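Local coordinates for response regulator aspartate phosphatase I (Bacillus subtilis subsp. subtilis, PDB 4I1A), which dephosphorylates the sporulation phosphotransferase Spo0F and activates excision and transfer of the mobile element ICEBs1 by inactivating its repressor ImmR, at residues 160-165 / 191-196; 253-256 / 261-264. All coordinates share one frame; numbering follows the deposited sequence.

Contact 1: residues 160-165 / 191-196; sequences YFSMNY and AGNLID
The first torsions of S162 and N193 send their polar ends toward each other: the serine swings OG anti to its own nitrogen (chi1 170°), while N193 sets CG anti to its carbonyl carbon, which aims the amide at the neighbouring helix. The setting is a tetratricopeptide-repeat solenoid, in which adjacent helices pack nearly antiparallel. Here residues 160-165, in the predicted second repeat, lie beside residues 191-196, in the predicted third; the axes of the two segments come within 9.5 Å and their N-to-C directions differ by 155°. The backbones are nearest, CA to CA, at M163 and N193, 6.4 Å apart.

The polar half of this interface is a single hydrogen bond, N193 ND2 to S162 OG at 2.6 Å, with an N-H...O angle of 157°. The hydroxyl lies close to the plane of the amide. OG also bonds to the carbonyl oxygen of S150, so the buried serine links helix 180-196 to helix 139-155 and both of its roles, acceptor and donor, are used. Y154 of helix 139-155 touches both side chains.

The apolar half is carried by M163. Its chain bends at the second and third torsions, and it runs past N193 in the opposite direction, with CE 4.0 Å from N193 CB. It meets L194 at roughly a right angle. The leucine's end reaches in although its CB does not point directly across, and A203 of helix 200-215 touches it as well. The thioether sulfur SD of M163 rests 3.8 Å from CD2 of L194.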
ATOM      1  N   TYR A 160       8.544 -13.229   4.416  1.00 78.55           N
ATOM      2  CA  TYR A 160       9.483 -14.183   3.837  1.00 77.40           C
ATOM      3  C   TYR A 160       8.792 -15.150   2.865  1.00 77.07           C
ATOM      4  O   TYR A 160       9.260 -15.361   1.741  1.00 80.76           O
ATOM      5  CB  TYR A 160      10.222 -14.958   4.935  1.00 81.25           C
ATOM      6  CG  TYR A 160      11.397 -15.742   4.407  1.00 86.10           C
ATOM      7  CD1 TYR A 160      12.663 -15.175   4.354  1.00 99.14           C
ATOM      8  CD2 TYR A 160      11.234 -17.037   3.927  1.00 91.90           C
ATOM      9  CE1 TYR A 160      13.747 -15.882   3.849  1.00111.43           C
ATOM     10  CE2 TYR A 160      12.313 -17.755   3.420  1.00108.28           C
ATOM     11  CZ  TYR A 160      13.566 -17.171   3.385  1.00114.57           C
ATOM     12  OH  TYR A 160      14.638 -17.875   2.891  1.00122.28           O
ATOM     13  N   PHE A 161       7.680 -15.733   3.304  1.00 78.66           N
ATOM     14  CA  PHE A 161       6.939 -16.690   2.482  1.00 80.75           C
ATOM     15  C   PHE A 161       6.314 -16.044   1.247  1.00 69.16           C
ATOM     16  O   PHE A 161       6.352 -16.608   0.157  1.00 74.08           O
ATOM     17  CB  PHE A 161       5.858 -17.390   3.311  1.00 84.27           C
ATOM     18  CG  PHE A 161       6.364 -18.567   4.092  1.00 96.38           C
ATOM     19  CD1 PHE A 161       7.388 -18.417   5.008  1.00103.44           C
ATOM     20  CD2 PHE A 161       5.813 -19.826   3.913  1.00102.47           C
ATOM     21  CE1 PHE A 161       7.854 -19.498   5.725  1.00111.41           C
ATOM     22  CE2 PHE A 161       6.274 -20.914   4.632  1.00108.92           C
ATOM     23  CZ  PHE A 161       7.298 -20.749   5.541  1.00114.13           C
ATOM     24  N   SER A 162       5.738 -14.864   1.431  1.00 67.08           N
ATOM     25  CA  SER A 162       5.078 -14.162   0.344  1.00 68.42           C
ATOM     26  C   SER A 162       6.058 -13.871  -0.778  1.00 73.62           C
ATOM     27  O   SER A 162       5.801 -14.186  -1.938  1.00 73.92           O
ATOM     28  CB  SER A 162       4.459 -12.860   0.851  1.00 63.43           C
ATOM     29  OG  SER A 162       4.019 -12.063  -0.229  1.00 61.82           O
ATOM     30  N   MET A 163       7.197 -13.290  -0.422  1.00 78.67           N
ATOM     31  CA  MET A 163       8.183 -12.906  -1.420  1.00 80.52           C
ATOM     32  C   MET A 163       8.792 -14.117  -2.118  1.00 80.39           C
ATOM     33  O   MET A 163       9.198 -14.036  -3.275  1.00 87.12           O
ATOM     34  CB  MET A 163       9.261 -12.030  -0.794  1.00 83.40           C
ATOM     35  CG  MET A 163      10.128 -11.309  -1.805  1.00 83.00           C
ATOM     36  SD  MET A 163      10.665  -9.718  -1.171  1.00 97.97           S
ATOM     37  CE  MET A 163      10.824 -10.070   0.577  1.00 83.79           C
ATOM     38  N   ASN A 164       8.844 -15.247  -1.419  1.00 86.50           N
ATOM     39  CA  ASN A 164       9.324 -16.482  -2.029  1.00 76.10           C
ATOM     40  C   ASN A 164       8.346 -16.964  -3.095  1.00 72.03           C
ATOM     41  O   ASN A 164       8.730 -17.231  -4.236  1.00 76.12           O
ATOM     42  CB  ASN A 164       9.532 -17.565  -0.974  1.00 80.98           C
ATOM     43  CG  ASN A 164      10.216 -18.813  -1.536  1.00 95.49           C
ATOM     44  OD1 ASN A 164       9.583 -19.644  -2.195  1.00 93.05           O
ATOM     45  ND2 ASN A 164      11.514 -18.949  -1.269  1.00101.16           N
ATOM     46  N   TYR A 165       7.073 -17.058  -2.729  1.00 71.35           N
ATOM     47  CA  TYR A 165       6.064 -17.550  -3.658  1.00 73.32           C
ATOM     48  C   TYR A 165       5.806 -16.570  -4.797  1.00 72.09           C
ATOM     49  O   TYR A 165       5.438 -16.978  -5.897  1.00 74.61           O
ATOM     50  CB  TYR A 165       4.771 -17.928  -2.926  1.00 67.18           C
ATOM     51  CG  TYR A 165       4.867 -19.285  -2.255  1.00 76.67           C
ATOM     52  CD1 TYR A 165       4.618 -20.456  -2.965  1.00 75.19           C
ATOM     53  CD2 TYR A 165       5.227 -19.399  -0.916  1.00 81.27           C
ATOM     54  CE1 TYR A 165       4.711 -21.704  -2.354  1.00 71.73           C
ATOM     55  CE2 TYR A 165       5.331 -20.641  -0.301  1.00 83.48           C
ATOM     56  CZ  TYR A 165       5.072 -21.789  -1.025  1.00 74.59           C
ATOM     57  OH  TYR A 165       5.167 -23.018  -0.410  1.00 78.57           O
ATOM     58  N   ALA A 191       7.419  -5.985  -4.350  1.00 53.13           N
ATOM     59  CA  ALA A 191       7.644  -4.612  -3.895  1.00 51.06           C
ATOM     60  C   ALA A 191       6.858  -4.241  -2.632  1.00 54.41           C
ATOM     61  O   ALA A 191       7.374  -3.521  -1.780  1.00 58.44           O
ATOM     62  CB  ALA A 191       7.325  -3.651  -4.995  1.00 50.88           C
ATOM     63  N   GLY A 192       5.615  -4.715  -2.517  1.00 52.24           N
ATOM     64  CA  GLY A 192       4.831  -4.539  -1.299  1.00 45.42           C
ATOM     65  C   GLY A 192       5.514  -5.196  -0.102  1.00 52.37           C
ATOM     66  O   GLY A 192       5.566  -4.633   0.992  1.00 52.33           O
ATOM     67  N   ASN A 193       6.039  -6.400  -0.309  1.00 55.59           N
ATOM     68  CA  ASN A 193       6.785  -7.089   0.737  1.00 54.45           C
ATOM     69  C   ASN A 193       8.051  -6.328   1.121  1.00 57.88           C
ATOM     70  O   ASN A 193       8.374  -6.196   2.301  1.00 58.06           O
ATOM     71  CB  ASN A 193       7.138  -8.497   0.286  1.00 54.71           C
ATOM     72  CG  ASN A 193       5.975  -9.461   0.416  1.00 55.91           C
ATOM     73  OD1 ASN A 193       5.442  -9.654   1.506  1.00 57.67           O
ATOM     74  ND2 ASN A 193       5.579 -10.081  -0.698  1.00 56.60           N
ATOM     75  N   LEU A 194       8.757  -5.821   0.114  1.00 56.53           N
ATOM     76  CA  LEU A 194       9.938  -4.993   0.333  1.00 57.72           C
ATOM     77  C   LEU A 194       9.599  -3.719   1.115  1.00 62.76           C
ATOM     78  O   LEU A 194      10.374  -3.293   1.975  1.00 62.71           O
ATOM     79  CB  LEU A 194      10.621  -4.661  -1.005  1.00 54.29           C
ATOM     80  CG  LEU A 194      11.283  -5.866  -1.676  1.00 62.45           C
ATOM     81  CD1 LEU A 194      11.695  -5.591  -3.106  1.00 60.15           C
ATOM     82  CD2 LEU A 194      12.485  -6.343  -0.849  1.00 61.75           C
ATOM     83  N   ILE A 195       8.446  -3.118   0.816  1.00 60.51           N
ATOM     84  CA  ILE A 195       7.953  -1.966   1.574  1.00 57.96           C
ATOM     85  C   ILE A 195       7.738  -2.326   3.050  1.00 59.24           C
ATOM     86  O   ILE A 195       8.161  -1.593   3.947  1.00 58.49           O
ATOM     87  CB  ILE A 195       6.641  -1.405   0.971  1.00 60.46           C
ATOM     88  CG1 ILE A 195       6.941  -0.616  -0.303  1.00 56.34           C
ATOM     89  CG2 ILE A 195       5.897  -0.505   1.965  1.00 45.57           C
ATOM     90  CD1 ILE A 195       5.728  -0.007  -0.900  1.00 51.53           C
ATOM     91  N   ASP A 196       7.102  -3.465   3.302  1.00 46.66           N
ATOM     92  CA  ASP A 196       6.928  -3.934   4.670  1.00 50.14           C
ATOM     93  C   ASP A 196       8.254  -4.173   5.409  1.00 59.57           C
ATOM     94  O   ASP A 196       8.281  -4.159   6.634  1.00 65.45           O
ATOM     95  CB  ASP A 196       6.052  -5.190   4.711  1.00 47.03           C
ATOM     96  CG  ASP A 196       4.620  -4.911   4.313  1.00 61.00           C
ATOM     97  OD1 ASP A 196       4.216  -3.727   4.343  1.00 69.56           O
ATOM     98  OD2 ASP A 196       3.895  -5.875   3.982  1.00 72.01           O
TER

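Contact 2: residues 253-256 / 261-264; sequences IFEK and FLTK
One face of the F254 ring is covered by the CB of F261, while the planes of the F254 and F261 rings meet at 47° with their centroids 5.9 Å apart. The two phenylalanines sit where helix 240-257, within the predicted fourth tetratricopeptide repeat, is followed after a short connection by helix 261-275, a junction between successive helices of the solenoid. The F261 methylene gives a CH-pi contact, its CB 3.8 Å from the centroid of the F254 ring and 24° off the normal; it lies offset toward the rim, nearest CE2 of F254.

L262 fills the other half of the junction. With CG anti to its nitrogen (chi1 180°), it turns its methyls to the preceding helix and sets CD1 against CB of F254. A224 of helix 220-236 also touches F254, and M225 of that helix touches F261, so a third helix backs the aromatic pair. An alanine at F254 would remove the surface on which the F261 methylene rests and would be likely to open a gap between the two helices. CD2 of L262 lies 4.1 Å from CA of E255.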
ATOM      1  N   ILE A 253      -4.507  10.086 -14.699  1.00 84.88           N
ATOM      2  CA  ILE A 253      -5.204   8.882 -15.136  1.00 79.44           C
ATOM      3  C   ILE A 253      -6.377   8.550 -14.213  1.00 70.96           C
ATOM      4  O   ILE A 253      -7.486   8.282 -14.675  1.00 72.67           O
ATOM      5  CB  ILE A 253      -4.224   7.688 -15.222  1.00 71.06           C
ATOM      6  CG1 ILE A 253      -3.249   7.897 -16.384  1.00 71.14           C
ATOM      7  CG2 ILE A 253      -4.972   6.367 -15.377  1.00 68.72           C
ATOM      8  CD1 ILE A 253      -1.967   7.089 -16.264  1.00 70.89           C
ATOM      9  N   PHE A 254      -6.125   8.593 -12.910  1.00 63.14           N
ATOM     10  CA  PHE A 254      -7.136   8.263 -11.907  1.00 66.62           C
ATOM     11  C   PHE A 254      -8.320   9.230 -11.918  1.00 74.20           C
ATOM     12  O   PHE A 254      -9.458   8.820 -11.669  1.00 73.10           O
ATOM     13  CB  PHE A 254      -6.520   8.235 -10.500  1.00 63.17           C
ATOM     14  CG  PHE A 254      -5.666   7.026 -10.225  1.00 60.13           C
ATOM     15  CD1 PHE A 254      -5.900   5.815 -10.880  1.00 53.25           C
ATOM     16  CD2 PHE A 254      -4.630   7.098  -9.306  1.00 52.56           C
ATOM     17  CE1 PHE A 254      -5.114   4.698 -10.615  1.00 58.95           C
ATOM     18  CE2 PHE A 254      -3.842   5.989  -9.036  1.00 60.87           C
ATOM     19  CZ  PHE A 254      -4.079   4.787  -9.687  1.00 58.33           C
ATOM     20  N   GLU A 255      -8.048  10.507 -12.187  1.00 76.24           N
ATOM     21  CA  GLU A 255      -9.096  11.530 -12.195  1.00 79.72           C
ATOM     22  C   GLU A 255     -10.089  11.263 -13.324  1.00 81.13           C
ATOM     23  O   GLU A 255     -11.297  11.441 -13.157  1.00 87.00           O
ATOM     24  CB  GLU A 255      -8.501  12.945 -12.288  1.00 84.23           C
ATOM     25  CG  GLU A 255      -9.311  14.023 -11.537  1.00 96.62           C
ATOM     26  CD  GLU A 255      -8.452  14.913 -10.627  1.00103.05           C
ATOM     27  OE1 GLU A 255      -8.938  15.323  -9.547  1.00100.56           O
ATOM     28  OE2 GLU A 255      -7.297  15.213 -10.996  1.00106.85           O
ATOM     29  N   LYS A 256      -9.577  10.805 -14.462  1.00 79.45           N
ATOM     30  CA  LYS A 256     -10.422  10.424 -15.583  1.00 81.29           C
ATOM     31  C   LYS A 256     -11.253   9.195 -15.233  1.00 90.74           C
ATOM     32  O   LYS A 256     -12.472   9.192 -15.387  1.00 96.92           O
ATOM     33  CB  LYS A 256      -9.569  10.124 -16.817  1.00 88.88           C
ATOM     34  CG  LYS A 256      -8.799  11.313 -17.377  1.00 96.27           C
ATOM     35  CD  LYS A 256      -7.941  10.873 -18.564  1.00107.87           C
ATOM     36  CE  LYS A 256      -7.312  12.059 -19.289  1.00112.86           C
ATOM     37  NZ  LYS A 256      -6.502  11.621 -20.466  1.00117.64           N
ATOM     38  N   PHE A 261      -8.261   4.782  -6.021  1.00 64.55           N
ATOM     39  CA  PHE A 261      -6.888   5.212  -5.717  1.00 61.75           C
ATOM     40  C   PHE A 261      -6.687   6.717  -5.875  1.00 60.97           C
ATOM     41  O   PHE A 261      -5.621   7.246  -5.559  1.00 60.23           O
ATOM     42  CB  PHE A 261      -5.870   4.480  -6.598  1.00 61.16           C
ATOM     43  CG  PHE A 261      -5.560   3.076  -6.148  1.00 68.48           C
ATOM     44  CD1 PHE A 261      -5.460   2.765  -4.799  1.00 71.42           C
ATOM     45  CD2 PHE A 261      -5.349   2.066  -7.084  1.00 75.32           C
ATOM     46  CE1 PHE A 261      -5.167   1.469  -4.388  1.00 74.35           C
ATOM     47  CE2 PHE A 261      -5.062   0.775  -6.688  1.00 76.36           C
ATOM     48  CZ  PHE A 261      -4.971   0.471  -5.336  1.00 78.85           C
ATOM     49  N   LEU A 262      -7.704   7.402  -6.382  1.00 69.54           N
ATOM     50  CA  LEU A 262      -7.644   8.845  -6.560  1.00 63.95           C
ATOM     51  C   LEU A 262      -7.419   9.533  -5.219  1.00 57.61           C
ATOM     52  O   LEU A 262      -6.596  10.434  -5.101  1.00 53.32           O
ATOM     53  CB  LEU A 262      -8.940   9.335  -7.195  1.00 61.56           C
ATOM     54  CG  LEU A 262      -9.086  10.827  -7.466  1.00 63.43           C
ATOM     55  CD1 LEU A 262      -7.847  11.347  -8.151  1.00 59.91           C
ATOM     56  CD2 LEU A 262     -10.311  11.075  -8.348  1.00 70.73           C
ATOM     57  N   THR A 263      -8.136   9.084  -4.196  1.00 57.32           N
ATOM     58  CA  THR A 263      -8.070   9.737  -2.893  1.00 58.71           C
ATOM     59  C   THR A 263      -6.685   9.601  -2.251  1.00 57.50           C
ATOM     60  O   THR A 263      -6.124  10.568  -1.726  1.00 61.12           O
ATOM     61  CB  THR A 263      -9.156   9.189  -1.940  1.00 57.12           C
ATOM     62  OG1 THR A 263     -10.452   9.357  -2.544  1.00 63.72           O
ATOM     63  CG2 THR A 263      -9.115   9.937  -0.628  1.00 52.25           C
ATOM     64  N   LYS A 264      -6.143   8.390  -2.307  1.00 52.15           N
ATOM     65  CA  LYS A 264      -4.858   8.068  -1.705  1.00 52.85           C
ATOM     66  C   LYS A 264      -3.715   8.822  -2.401  1.00 54.72           C
ATOM     67  O   LYS A 264      -2.775   9.292  -1.762  1.00 55.98           O
ATOM     68  CB  LYS A 264      -4.650   6.553  -1.781  1.00 55.33           C
ATOM     69  CG  LYS A 264      -3.221   6.091  -1.615  1.00 59.88           C
ATOM     70  CD  LYS A 264      -3.136   4.585  -1.441  1.00 61.87           C
ATOM     71  CE  LYS A 264      -1.741   4.180  -0.949  1.00 71.17           C
ATOM     72  NZ  LYS A 264      -1.504   2.704  -0.942  1.00 78.86           N
TER

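Both contacts join helices that follow one another in the chain, contact 1 far from the connection between them and contact 2 close to it. The segments of contact 1 belong to different predicted repeats, 26 residues apart at their closest ends, and combine a hydrogen bond with apolar packing; those of contact 2 have no hydrogen bond between them. The centres of contacts 1 and 2 lie about 12 Å and 15 Å from the centre of the chain, on opposite sides of it. The centres of contacts 1 and 2 are about 26 Å apart. The nearest atoms of contacts 1 and 2 are about 8 Å apart, without touching. In this apo form both are structural packing within the repeat domain.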